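Local coordinates for protein SnoK (Streptomyces nogalater, PDB 5EPA) that acts as a non-heme iron, 2-oxoglutarate-dependent carbocyclase in the biosynthesis of the polyketide nogalamycin, at residues Pro98-Ile103 against Ala150-Thr155; Thr48-Phe53 against Val208-Val213; Ala55-Val60 against Met234-Val239. All blocks are in the same frame, centred on the assembly; numbering follows the deposited sequence.

Contact 1: Pro98-Ile103 against Ala150-Thr155. With AKG (2-oxoglutaric acid), chain H.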
ATOM      1  N   PRO A  98      -8.625 -14.861   0.747  1.00 31.48           N
ATOM      2  CA  PRO A  98      -9.263 -14.998   2.057  1.00 32.49           C
ATOM      3  C   PRO A  98      -8.354 -14.671   3.225  1.00 33.22           C
ATOM      4  O   PRO A  98      -8.804 -14.100   4.209  1.00 33.52           O
ATOM      5  CB  PRO A  98      -9.665 -16.471   2.108  1.00 33.60           C
ATOM      6  CG  PRO A  98      -9.699 -16.922   0.669  1.00 33.53           C
ATOM      7  CD  PRO A  98      -8.688 -16.104  -0.047  1.00 32.21           C
ATOM      8  N   GLU A  99      -7.080 -15.035   3.135  1.00 33.13           N
ATOM      9  CA  GLU A  99      -6.196 -14.776   4.235  1.00 33.46           C
ATOM     10  C   GLU A  99      -5.745 -13.321   4.258  1.00 31.68           C
ATOM     11  O   GLU A  99      -5.789 -12.661   5.303  1.00 33.02           O
ATOM     12  CB  GLU A  99      -5.005 -15.745   4.227  1.00 35.62           C
ATOM     13  CG  GLU A  99      -5.389 -17.226   4.076  1.00 37.68           C
ATOM     14  CD  GLU A  99      -6.478 -17.715   5.029  1.00 39.88           C
ATOM     15  OE1 GLU A  99      -6.885 -17.004   5.997  1.00 42.45           O
ATOM     16  OE2 GLU A  99      -6.929 -18.854   4.824  1.00 42.47           O
ATOM     17  N   ILE A 100      -5.308 -12.786   3.132  1.00 29.01           N
ATOM     18  CA  ILE A 100      -4.837 -11.411   3.113  1.00 27.41           C
ATOM     19  C   ILE A 100      -5.956 -10.457   3.548  1.00 26.86           C
ATOM     20  O   ILE A 100      -5.722  -9.563   4.346  1.00 26.43           O
ATOM     21  CB  ILE A 100      -4.322 -10.987   1.721  1.00 26.53           C
ATOM     22  CG1 ILE A 100      -3.117 -11.831   1.303  1.00 26.87           C
ATOM     23  CG2 ILE A 100      -3.958  -9.511   1.724  1.00 25.43           C
ATOM     24  CD1 ILE A 100      -2.677 -11.583  -0.134  1.00 27.06           C
ATOM     25  N   SER A 101      -7.144 -10.595   2.931  1.00 26.55           N
ATOM     26  CA  SER A 101      -8.226  -9.648   3.152  1.00 25.92           C
ATOM     27  C   SER A 101      -8.843  -9.917   4.508  1.00 26.61           C
ATOM     28  O   SER A 101      -9.259  -8.999   5.197  1.00 26.35           O
ATOM     29  CB  SER A 101      -9.298  -9.686   2.022  1.00 26.20           C
ATOM     30  OG  SER A 101      -9.966 -10.916   1.975  1.00 27.01           O
ATOM     31  N   GLY A 102      -8.890 -11.170   4.912  1.00 27.64           N
ATOM     32  CA  GLY A 102      -9.392 -11.495   6.256  1.00 29.35           C
ATOM     33  C   GLY A 102      -8.493 -10.959   7.391  1.00 29.63           C
ATOM     34  O   GLY A 102      -8.978 -10.533   8.442  1.00 29.96           O
ATOM     35  N   ILE A 103      -7.181 -10.993   7.172  1.00 28.80           N
ATOM     36  CA  ILE A 103      -6.240 -10.417   8.127  1.00 28.56           C
ATOM     37  C   ILE A 103      -6.425  -8.912   8.170  1.00 28.02           C
ATOM     38  O   ILE A 103      -6.452  -8.333   9.231  1.00 27.82           O
ATOM     39  CB  ILE A 103      -4.770 -10.778   7.773  1.00 27.95           C
ATOM     40  CG1 ILE A 103      -4.518 -12.257   8.089  1.00 28.56           C
ATOM     41  CG2 ILE A 103      -3.790  -9.909   8.557  1.00 27.35           C
ATOM     42  CD1 ILE A 103      -3.281 -12.806   7.422  1.00 28.58           C
ATOM     43  N   ALA A 150      -2.205  -3.324   2.313  1.00 22.85           N
ATOM     44  CA  ALA A 150      -1.455  -4.557   2.354  1.00 22.79           C
ATOM     45  C   ALA A 150      -0.369  -4.493   1.286  1.00 22.62           C
ATOM     46  O   ALA A 150      -0.673  -4.394   0.116  1.00 23.56           O
ATOM     47  CB  ALA A 150      -2.369  -5.740   2.069  1.00 22.94           C
ATOM     48  N   TRP A 151       0.889  -4.537   1.701  1.00 22.49           N
ATOM     49  CA  TRP A 151       2.024  -4.483   0.781  1.00 21.94           C
ATOM     50  C   TRP A 151       2.548  -5.882   0.679  1.00 22.35           C
ATOM     51  O   TRP A 151       3.157  -6.396   1.606  1.00 23.38           O
ATOM     52  CB  TRP A 151       3.072  -3.534   1.320  1.00 21.35           C
ATOM     53  CG  TRP A 151       4.151  -3.110   0.362  1.00 21.05           C
ATOM     54  CD1 TRP A 151       4.132  -2.069  -0.503  1.00 20.79           C
ATOM     55  CD2 TRP A 151       5.452  -3.688   0.261  1.00 20.96           C
ATOM     56  NE1 TRP A 151       5.327  -1.977  -1.168  1.00 20.74           N
ATOM     57  CE2 TRP A 151       6.155  -2.969  -0.709  1.00 20.68           C
ATOM     58  CE3 TRP A 151       6.075  -4.785   0.883  1.00 21.47           C
ATOM     59  CZ2 TRP A 151       7.470  -3.262  -1.043  1.00 20.87           C
ATOM     60  CZ3 TRP A 151       7.377  -5.102   0.512  1.00 21.84           C
ATOM     61  CH2 TRP A 151       8.056  -4.342  -0.442  1.00 21.42           C
ATOM     62  N   ILE A 152       2.192  -6.531  -0.415  1.00 22.71           N
ATOM     63  CA  ILE A 152       2.407  -7.948  -0.585  1.00 23.43           C
ATOM     64  C   ILE A 152       3.703  -8.142  -1.346  1.00 23.74           C
ATOM     65  O   ILE A 152       3.836  -7.663  -2.461  1.00 24.46           O
ATOM     66  CB  ILE A 152       1.238  -8.562  -1.391  1.00 23.58           C
ATOM     67  CG1 ILE A 152      -0.091  -8.282  -0.702  1.00 23.44           C
ATOM     68  CG2 ILE A 152       1.411 -10.071  -1.532  1.00 24.46           C
ATOM     69  CD1 ILE A 152      -1.261  -8.342  -1.636  1.00 23.70           C
ATOM     70  N   ALA A 153       4.628  -8.888  -0.792  1.00 24.31           N
ATOM     71  CA  ALA A 153       5.896  -9.141  -1.482  1.00 24.93           C
ATOM     72  C   ALA A 153       5.779 -10.300  -2.446  1.00 25.63           C
ATOM     73  O   ALA A 153       5.374 -11.387  -2.044  1.00 25.98           O
ATOM     74  CB  ALA A 153       6.977  -9.465  -0.478  1.00 25.78           C
ATOM     75  N   LEU A 154       6.102 -10.053  -3.714  1.00 25.65           N
ATOM     76  CA  LEU A 154       6.087 -11.091  -4.735  1.00 26.06           C
ATOM     77  C   LEU A 154       7.493 -11.467  -5.210  1.00 26.89           C
ATOM     78  O   LEU A 154       7.665 -12.333  -6.045  1.00 28.31           O
ATOM     79  CB  LEU A 154       5.183 -10.700  -5.905  1.00 25.64           C
ATOM     80  CG  LEU A 154       3.693 -10.558  -5.540  1.00 25.19           C
ATOM     81  CD1 LEU A 154       2.873 -10.136  -6.758  1.00 24.94           C
ATOM     82  CD2 LEU A 154       3.102 -11.824  -4.967  1.00 25.57           C
ATOM     83  N   THR A 155       8.475 -10.797  -4.647  1.00 26.86           N
ATOM     84  CA  THR A 155       9.858 -11.241  -4.666  1.00 27.23           C
ATOM     85  C   THR A 155      10.358 -11.159  -3.235  1.00 27.44           C
ATOM     86  O   THR A 155       9.774 -10.458  -2.413  1.00 26.07           O
ATOM     87  CB  THR A 155      10.742 -10.316  -5.521  1.00 27.20           C
ATOM     88  OG1 THR A 155      10.705  -8.973  -5.019  1.00 27.26           O
ATOM     89  CG2 THR A 155      10.255 -10.302  -6.963  1.00 27.64           C
TER
HETATM   90  C1  AKG H 301       2.507   2.023  -0.331  1.00 13.40           C
HETATM   91  O1  AKG H 301       2.245   0.802  -0.471  1.00 14.55           O
HETATM   92  O2  AKG H 301       1.755   2.889   0.192  1.00 14.12           O
HETATM   93  C2  AKG H 301       3.775   2.551  -0.827  1.00 13.68           C
HETATM   94  O5  AKG H 301       3.928   3.747  -0.630  1.00 16.29           O
HETATM   95  C3  AKG H 301       4.780   1.662  -1.515  1.00 13.19           C
HETATM   96  C4  AKG H 301       5.971   2.359  -2.178  1.00 12.89           C
HETATM   97  C5  AKG H 301       6.937   1.319  -2.773  1.00 13.44           C
HETATM   98  O3  AKG H 301       6.549   0.147  -3.088  1.00 13.85           O
HETATM   99  O4  AKG H 301       8.120   1.616  -2.959  1.00 12.22           O
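Ile100 alone carries the helix side of this contact, reaching the strand with both of its branches. With CG1 beside the backbone N (chi1 -63°), CG2 is left anti to that N and faces the methyl of Ala150, with 4.1 Å between Ile100 CG2 and Ala150 CB. The longer branch extends further along the strand, and Ile100 CD1 meets Ile152 CD1 at 3.8 Å, the two isoleucines lying obliquely across one another. All three residues are buried, and Val213 and Phe215 of the next strand, together with Tyr240, pack round them to close an apolar layer. The helix lies here against the outer face of the larger antiparallel sheet of the double-stranded beta-helix, the cupin-type fold of the PhyH family, and alternation along strand 148-153 sends Trp151 through to the other face, into the 2-oxoglutarate pocket. There the indole uses its edge: Trp151 NE1 donates to O3 of the ligand at 3.1 Å, nearly straight at 165°, with the oxygen in the ring plane. Arg233 and Thr130 also bind the 2-oxoglutarate. A phenylalanine in place of Trp151 would probably leave the carboxylate oxygen O3 without this N-H and set that end of the ligand freer to turn. Compared with this interior, the outer side of the helix is loose: Pro98 is exposed and Glu99 partly so, both far from the strand, although Glu99 OE1 is still held by the backbone N of Ala22.

Contact 2: Thr48-Phe53 against Val208-Val213; sequences TEVTAF and VRAGDV
Val50 packs on the backbone of a tight turn, touching Ala210 and Gly211 with its two methyls. Along the helix, Glu49 precedes it and turns elsewhere, bonding His97 NE2 through OE2 and the backbone N of Ser46 through OE1. At Val50 the chain comes closest, with its CA 6.0 Å from Gly211 CA. Its CG1 is anti to the backbone N (chi1 169°), which splits the work between the branches: Val50 CG1 lies 4.2 Å from Ala210 CB at the more open margin, whereas Val50 CG2 comes down on the glycine, 3.7 Å from Gly211 CA. Gly211 has a positive phi of 98° at the third position of a type II turn, a conformation open to glycine, where a side chain would jam against the carbonyl O of Ala210. The turn runs from Arg209 to Asp212 and is closed by Asp212 N to Arg209 O at 3.0 Å. The Asp212 carboxylate reinforces it, as Arg209 N gives a hydrogen bond of 3.0 Å to Asp212 OD2 from above the carboxylate plane. That same OD2 also meets His40 NE2, while OD1 takes the backbone N of Arg43, so this buried acid has several donors. Further on, Thr51 bonds the Glu47 carbonyl, and Phe53 turns to Ser93 and Leu94 of helix 92-95. Helix 47-64 thus lies over the loop that leads from strand 204-206 of the smaller sheet into strand 213-217 of the larger, beside the end of strand 148-153.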
ATOM      1  N   THR A  48       3.704 -21.366  -4.423  1.00 36.42           N
ATOM      2  CA  THR A  48       2.889 -21.576  -5.594  1.00 35.56           C
ATOM      3  C   THR A  48       2.045 -20.348  -5.912  1.00 34.00           C
ATOM      4  O   THR A  48       1.989 -19.917  -7.063  1.00 35.00           O
ATOM      5  CB  THR A  48       1.988 -22.791  -5.388  1.00 36.66           C
ATOM      6  OG1 THR A  48       2.807 -23.939  -5.226  1.00 37.43           O
ATOM      7  CG2 THR A  48       1.013 -23.009  -6.591  1.00 36.71           C
ATOM      8  N   GLU A  49       1.364 -19.800  -4.916  1.00 32.74           N
ATOM      9  CA  GLU A  49       0.567 -18.572  -5.110  1.00 31.64           C
ATOM     10  C   GLU A  49       1.399 -17.369  -5.536  1.00 30.22           C
ATOM     11  O   GLU A  49       1.003 -16.633  -6.410  1.00 29.19           O
ATOM     12  CB  GLU A  49      -0.197 -18.197  -3.847  1.00 32.42           C
ATOM     13  CG  GLU A  49      -1.366 -19.144  -3.499  1.00 33.79           C
ATOM     14  CD  GLU A  49      -1.950 -18.858  -2.119  1.00 34.81           C
ATOM     15  OE1 GLU A  49      -1.185 -18.879  -1.093  1.00 35.70           O
ATOM     16  OE2 GLU A  49      -3.152 -18.591  -2.044  1.00 35.25           O
ATOM     17  N   VAL A  50       2.579 -17.179  -4.917  1.00 29.89           N
ATOM     18  CA  VAL A  50       3.497 -16.127  -5.325  1.00 28.33           C
ATOM     19  C   VAL A  50       3.837 -16.239  -6.824  1.00 28.60           C
ATOM     20  O   VAL A  50       3.811 -15.285  -7.553  1.00 27.86           O
ATOM     21  CB  VAL A  50       4.809 -16.194  -4.502  1.00 28.64           C
ATOM     22  CG1 VAL A  50       5.888 -15.289  -5.092  1.00 28.17           C
ATOM     23  CG2 VAL A  50       4.567 -15.825  -3.055  1.00 28.29           C
ATOM     24  N   THR A  51       4.207 -17.418  -7.258  1.00 30.00           N
ATOM     25  CA  THR A  51       4.553 -17.648  -8.652  1.00 31.64           C
ATOM     26  C   THR A  51       3.387 -17.276  -9.580  1.00 31.42           C
ATOM     27  O   THR A  51       3.600 -16.631 -10.588  1.00 31.72           O
ATOM     28  CB  THR A  51       4.904 -19.125  -8.900  1.00 33.30           C
ATOM     29  OG1 THR A  51       6.086 -19.436  -8.170  1.00 34.69           O
ATOM     30  CG2 THR A  51       5.158 -19.431 -10.395  1.00 34.36           C
ATOM     31  N   ALA A  52       2.190 -17.712  -9.238  1.00 31.18           N
ATOM     32  CA  ALA A  52       1.005 -17.465 -10.088  1.00 31.29           C
ATOM     33  C   ALA A  52       0.631 -15.980 -10.102  1.00 30.35           C
ATOM     34  O   ALA A  52       0.364 -15.418 -11.146  1.00 30.01           O
ATOM     35  CB  ALA A  52      -0.185 -18.290  -9.624  1.00 31.48           C
ATOM     36  N   PHE A  53       0.682 -15.330  -8.943  1.00 29.81           N
ATOM     37  CA  PHE A  53       0.329 -13.915  -8.879  1.00 28.74           C
ATOM     38  C   PHE A  53       1.396 -13.066  -9.541  1.00 28.67           C
ATOM     39  O   PHE A  53       1.077 -12.097 -10.237  1.00 28.00           O
ATOM     40  CB  PHE A  53       0.057 -13.453  -7.446  1.00 27.83           C
ATOM     41  CG  PHE A  53      -1.232 -13.947  -6.901  1.00 28.42           C
ATOM     42  CD1 PHE A  53      -2.394 -13.805  -7.621  1.00 29.25           C
ATOM     43  CD2 PHE A  53      -1.294 -14.572  -5.687  1.00 29.21           C
ATOM     44  CE1 PHE A  53      -3.604 -14.321  -7.150  1.00 30.01           C
ATOM     45  CE2 PHE A  53      -2.506 -15.074  -5.197  1.00 30.24           C
ATOM     46  CZ  PHE A  53      -3.658 -14.950  -5.937  1.00 30.11           C
ATOM     47  N   VAL A 208      11.595  -8.309   3.958  1.00 27.67           N
ATOM     48  CA  VAL A 208      10.658  -9.428   3.952  1.00 28.03           C
ATOM     49  C   VAL A 208      10.974 -10.456   2.884  1.00 28.41           C
ATOM     50  O   VAL A 208      11.679 -10.180   1.931  1.00 28.35           O
ATOM     51  CB  VAL A 208       9.223  -8.964   3.718  1.00 27.75           C
ATOM     52  CG1 VAL A 208       8.760  -8.080   4.870  1.00 27.76           C
ATOM     53  CG2 VAL A 208       9.076  -8.253   2.381  1.00 27.08           C
ATOM     54  N   ARG A 209      10.417 -11.638   3.067  1.00 29.16           N
ATOM     55  CA  ARG A 209      10.507 -12.710   2.097  1.00 30.47           C
ATOM     56  C   ARG A 209       9.281 -12.710   1.175  1.00 28.07           C
ATOM     57  O   ARG A 209       8.215 -12.289   1.556  1.00 26.73           O
ATOM     58  CB  ARG A 209      10.594 -14.056   2.828  1.00 33.16           C
ATOM     59  CG  ARG A 209      11.849 -14.270   3.719  1.00 36.00           C
ATOM     60  CD  ARG A 209      12.830 -14.920   2.818  1.00 39.20           C
ATOM     61  NE  ARG A 209      13.823 -15.712   3.522  1.00 44.57           N
ATOM     62  CZ  ARG A 209      14.680 -16.505   2.882  1.00 47.87           C
ATOM     63  NH1 ARG A 209      14.650 -16.570   1.546  1.00 48.70           N
ATOM     64  NH2 ARG A 209      15.576 -17.218   3.571  1.00 51.64           N
ATOM     65  N   ALA A 210       9.432 -13.251  -0.015  1.00 27.60           N
ATOM     66  CA  ALA A 210       8.283 -13.424  -0.939  1.00 26.81           C
ATOM     67  C   ALA A 210       7.174 -14.180  -0.262  1.00 26.58           C
ATOM     68  O   ALA A 210       7.390 -15.192   0.368  1.00 27.38           O
ATOM     69  CB  ALA A 210       8.702 -14.151  -2.205  1.00 27.29           C
ATOM     70  N   GLY A 211       5.968 -13.662  -0.379  1.00 25.87           N
ATOM     71  CA  GLY A 211       4.802 -14.275   0.261  1.00 26.48           C
ATOM     72  C   GLY A 211       4.417 -13.657   1.577  1.00 26.70           C
ATOM     73  O   GLY A 211       3.288 -13.874   2.069  1.00 26.85           O
ATOM     74  N   ASP A 212       5.328 -12.870   2.145  1.00 26.08           N
ATOM     75  CA  ASP A 212       5.023 -12.099   3.344  1.00 26.42           C
ATOM     76  C   ASP A 212       4.185 -10.891   2.968  1.00 25.52           C
ATOM     77  O   ASP A 212       4.178 -10.449   1.817  1.00 25.67           O
ATOM     78  CB  ASP A 212       6.287 -11.582   4.049  1.00 26.40           C
ATOM     79  CG  ASP A 212       7.184 -12.709   4.621  1.00 27.64           C
ATOM     80  OD1 ASP A 212       6.797 -13.909   4.611  1.00 28.26           O
ATOM     81  OD2 ASP A 212       8.281 -12.344   5.119  1.00 27.98           O
ATOM     82  N   VAL A 213       3.498 -10.348   3.954  1.00 25.28           N
ATOM     83  CA  VAL A 213       2.747  -9.111   3.770  1.00 25.21           C
ATOM     84  C   VAL A 213       3.035  -8.168   4.911  1.00 25.68           C
ATOM     85  O   VAL A 213       3.008  -8.578   6.068  1.00 27.52           O
ATOM     86  CB  VAL A 213       1.230  -9.359   3.728  1.00 24.46           C
ATOM     87  CG1 VAL A 213       0.504  -8.072   3.440  1.00 24.04           C
ATOM     88  CG2 VAL A 213       0.882 -10.364   2.649  1.00 24.93           C
TER

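Contact 3: Ala55-Val60 against Met234-Val239; sequences AACEEV and MAHGVV
Met234 begins the contact by bringing its thioether against the CB of Cys57 on the helix. The extended first two torsions place Met234 SD 3.7 Å from Cys57 CB, and the bend at chi3 (-61°) turns the terminal methyl toward Glu58. Met234 CE lies a looser 4.3 Å from Glu58 CG, so at this exposed border the acid offers only the aliphatic part of its chain; its OE2 forms a salt bridge with Arg54 one turn earlier in the helix. Two residues along the strand, His236 points to the same side. Its ring, set by a CG anti to the backbone N, brings ND1 to 3.5 Å from Cys57 SG. The sulfur approaches the imidazole obliquely, 4.5 Å from the ring centroid and 66° off its normal, a sulfur-aromatic contact without a hydrogen bond between the two residues. The other ring nitrogen, NE2, is bonded to Ser117 OG on strand 112-122, which is likely to limit the rotation of the ring beside the sulfur. Within the strand, the CG2 methyl of Val238 lies at the edge of the His236 ring, in its plane, and the valine turns on to Ile152 and Val95. Cys57, touched by both Met234 and His236, is also backed by Ile119. Helix 55-60 crosses strand 234-239 almost at right angles (86°), with the segment axes 10.5 Å apart: a helix packed across the outer face of the larger sheet of a cupin-type double-stranded beta-helix.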
ATOM      1  N   ALA A  55       3.277 -13.950 -12.056  1.00 29.93           N
ATOM      2  CA  ALA A  55       3.114 -14.150 -13.491  1.00 30.54           C
ATOM      3  C   ALA A  55       1.964 -13.314 -14.059  1.00 29.51           C
ATOM      4  O   ALA A  55       2.069 -12.748 -15.138  1.00 29.46           O
ATOM      5  CB  ALA A  55       2.899 -15.639 -13.831  1.00 31.59           C
ATOM      6  N   ALA A  56       0.865 -13.276 -13.332  1.00 28.75           N
ATOM      7  CA  ALA A  56      -0.307 -12.460 -13.722  1.00 27.94           C
ATOM      8  C   ALA A  56       0.023 -10.983 -13.743  1.00 27.08           C
ATOM      9  O   ALA A  56      -0.323 -10.283 -14.674  1.00 27.07           O
ATOM     10  CB  ALA A  56      -1.450 -12.712 -12.777  1.00 27.54           C
ATOM     11  N   CYS A  57       0.761 -10.526 -12.745  1.00 27.27           N
ATOM     12  CA  CYS A  57       1.245  -9.153 -12.749  1.00 27.75           C
ATOM     13  C   CYS A  57       2.168  -8.869 -13.919  1.00 28.51           C
ATOM     14  O   CYS A  57       2.119  -7.786 -14.487  1.00 27.81           O
ATOM     15  CB  CYS A  57       1.944  -8.809 -11.422  1.00 28.91           C
ATOM     16  SG  CYS A  57       0.788  -8.751 -10.030  1.00 32.05           S
ATOM     17  N   GLU A  58       3.028  -9.826 -14.281  1.00 30.15           N
ATOM     18  CA  GLU A  58       3.895  -9.673 -15.453  1.00 31.81           C
ATOM     19  C   GLU A  58       3.036  -9.540 -16.726  1.00 32.78           C
ATOM     20  O   GLU A  58       3.353  -8.735 -17.600  1.00 33.75           O
ATOM     21  CB  GLU A  58       4.923 -10.818 -15.560  1.00 34.10           C
ATOM     22  CG  GLU A  58       6.131 -10.663 -14.607  1.00 36.22           C
ATOM     23  CD  GLU A  58       6.873 -11.978 -14.316  1.00 41.40           C
ATOM     24  OE1 GLU A  58       6.566 -13.052 -14.928  1.00 43.82           O
ATOM     25  OE2 GLU A  58       7.805 -11.922 -13.466  1.00 46.17           O
ATOM     26  N   GLU A  59       1.958 -10.308 -16.819  1.00 32.39           N
ATOM     27  CA  GLU A  59       1.061 -10.191 -17.949  1.00 33.27           C
ATOM     28  C   GLU A  59       0.418  -8.798 -18.009  1.00 31.12           C
ATOM     29  O   GLU A  59       0.350  -8.189 -19.081  1.00 31.20           O
ATOM     30  CB  GLU A  59      -0.027 -11.267 -17.925  1.00 35.63           C
ATOM     31  CG  GLU A  59       0.498 -12.671 -18.239  1.00 38.29           C
ATOM     32  CD  GLU A  59      -0.522 -13.755 -17.958  1.00 40.12           C
ATOM     33  OE1 GLU A  59      -1.651 -13.659 -18.476  1.00 42.50           O
ATOM     34  OE2 GLU A  59      -0.216 -14.683 -17.178  1.00 42.38           O
ATOM     35  N   VAL A  60       0.001  -8.273 -16.864  1.00 28.03           N
ATOM     36  CA  VAL A  60      -0.564  -6.933 -16.834  1.00 26.68           C
ATOM     37  C   VAL A  60       0.472  -5.855 -17.281  1.00 26.64           C
ATOM     38  O   VAL A  60       0.177  -4.987 -18.092  1.00 25.93           O
ATOM     39  CB  VAL A  60      -1.074  -6.602 -15.450  1.00 25.47           C
ATOM     40  CG1 VAL A  60      -1.464  -5.152 -15.358  1.00 24.91           C
ATOM     41  CG2 VAL A  60      -2.231  -7.493 -15.087  1.00 25.44           C
ATOM     42  N   MET A 234       9.441  -6.725  -6.761  1.00 25.65           N
ATOM     43  CA  MET A 234       8.021  -6.540  -7.082  1.00 25.25           C
ATOM     44  C   MET A 234       7.190  -6.735  -5.850  1.00 24.36           C
ATOM     45  O   MET A 234       7.212  -7.795  -5.241  1.00 24.00           O
ATOM     46  CB  MET A 234       7.519  -7.487  -8.176  1.00 26.23           C
ATOM     47  CG  MET A 234       6.039  -7.251  -8.479  1.00 26.77           C
ATOM     48  SD  MET A 234       5.184  -8.378  -9.635  1.00 28.04           S
ATOM     49  CE  MET A 234       6.126  -8.100 -11.125  1.00 28.41           C
ATOM     50  N   ALA A 235       6.407  -5.711  -5.520  1.00 23.93           N
ATOM     51  CA  ALA A 235       5.333  -5.877  -4.565  1.00 23.97           C
ATOM     52  C   ALA A 235       3.982  -5.572  -5.223  1.00 24.22           C
ATOM     53  O   ALA A 235       3.916  -4.990  -6.316  1.00 24.08           O
ATOM     54  CB  ALA A 235       5.546  -4.973  -3.362  1.00 23.30           C
ATOM     55  N   HIS A 236       2.911  -5.935  -4.517  1.00 24.31           N
ATOM     56  CA  HIS A 236       1.565  -5.575  -4.902  1.00 24.21           C
ATOM     57  C   HIS A 236       0.909  -4.892  -3.725  1.00 24.31           C
ATOM     58  O   HIS A 236       0.737  -5.488  -2.673  1.00 25.75           O
ATOM     59  CB  HIS A 236       0.743  -6.798  -5.312  1.00 24.96           C
ATOM     60  CG  HIS A 236      -0.413  -6.472  -6.206  1.00 25.10           C
ATOM     61  ND1 HIS A 236      -0.314  -6.487  -7.572  1.00 26.25           N
ATOM     62  CD2 HIS A 236      -1.655  -6.025  -5.927  1.00 25.72           C
ATOM     63  CE1 HIS A 236      -1.453  -6.093  -8.109  1.00 27.17           C
ATOM     64  NE2 HIS A 236      -2.292  -5.818  -7.129  1.00 27.72           N
ATOM     65  N   GLY A 237       0.533  -3.630  -3.902  1.00 24.55           N
ATOM     66  CA  GLY A 237      -0.048  -2.856  -2.829  1.00 25.08           C
ATOM     67  C   GLY A 237      -1.548  -2.854  -2.982  1.00 24.84           C
ATOM     68  O   GLY A 237      -2.057  -2.467  -4.012  1.00 26.66           O
ATOM     69  N   VAL A 238      -2.260  -3.275  -1.956  1.00 24.31           N
ATOM     70  CA  VAL A 238      -3.716  -3.261  -2.002  1.00 24.62           C
ATOM     71  C   VAL A 238      -4.272  -2.276  -0.962  1.00 24.19           C
ATOM     72  O   VAL A 238      -3.995  -2.441   0.221  1.00 24.27           O
ATOM     73  CB  VAL A 238      -4.298  -4.656  -1.697  1.00 25.07           C
ATOM     74  CG1 VAL A 238      -5.812  -4.643  -1.843  1.00 25.71           C
ATOM     75  CG2 VAL A 238      -3.720  -5.662  -2.623  1.00 25.62           C
ATOM     76  N   VAL A 239      -5.097  -1.309  -1.384  1.00 23.65           N
ATOM     77  CA  VAL A 239      -5.666  -0.354  -0.424  1.00 22.46           C
ATOM     78  C   VAL A 239      -7.051  -0.811  -0.070  1.00 22.92           C
ATOM     79  O   VAL A 239      -7.913  -0.939  -0.947  1.00 24.21           O
ATOM     80  CB  VAL A 239      -5.716   1.053  -0.990  1.00 22.17           C
ATOM     81  CG1 VAL A 239      -6.381   1.984  -0.026  1.00 22.36           C
ATOM     82  CG2 VAL A 239      -4.317   1.551  -1.309  1.00 21.54           C
TER

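In the fold
The three contacts pack helices and a turn round one sheet. Contacts 2 and 3 share helix 47-64, their centres 11 Å apart, and alternate along the chain. Contact 1 meets contact 3 through neighbouring strands: Ile152 O accepts from His236 N, and Ala150 O from Val238 N, each at 2.8 Å. With contact 2, whose centre is 9 Å from its own, it shares the bond from Gly211 N to Ala153 O, 2.9 Å. The 2-oxoglutarate is bound in contact 1 by Trp151, whose CE2 packs 3.4 Å from Ala235 CB. At its nearest atoms, the His236 side chain is about 9 Å from the ligand and about 13 Å from the iron, which His133, Asp135 and His222 bind.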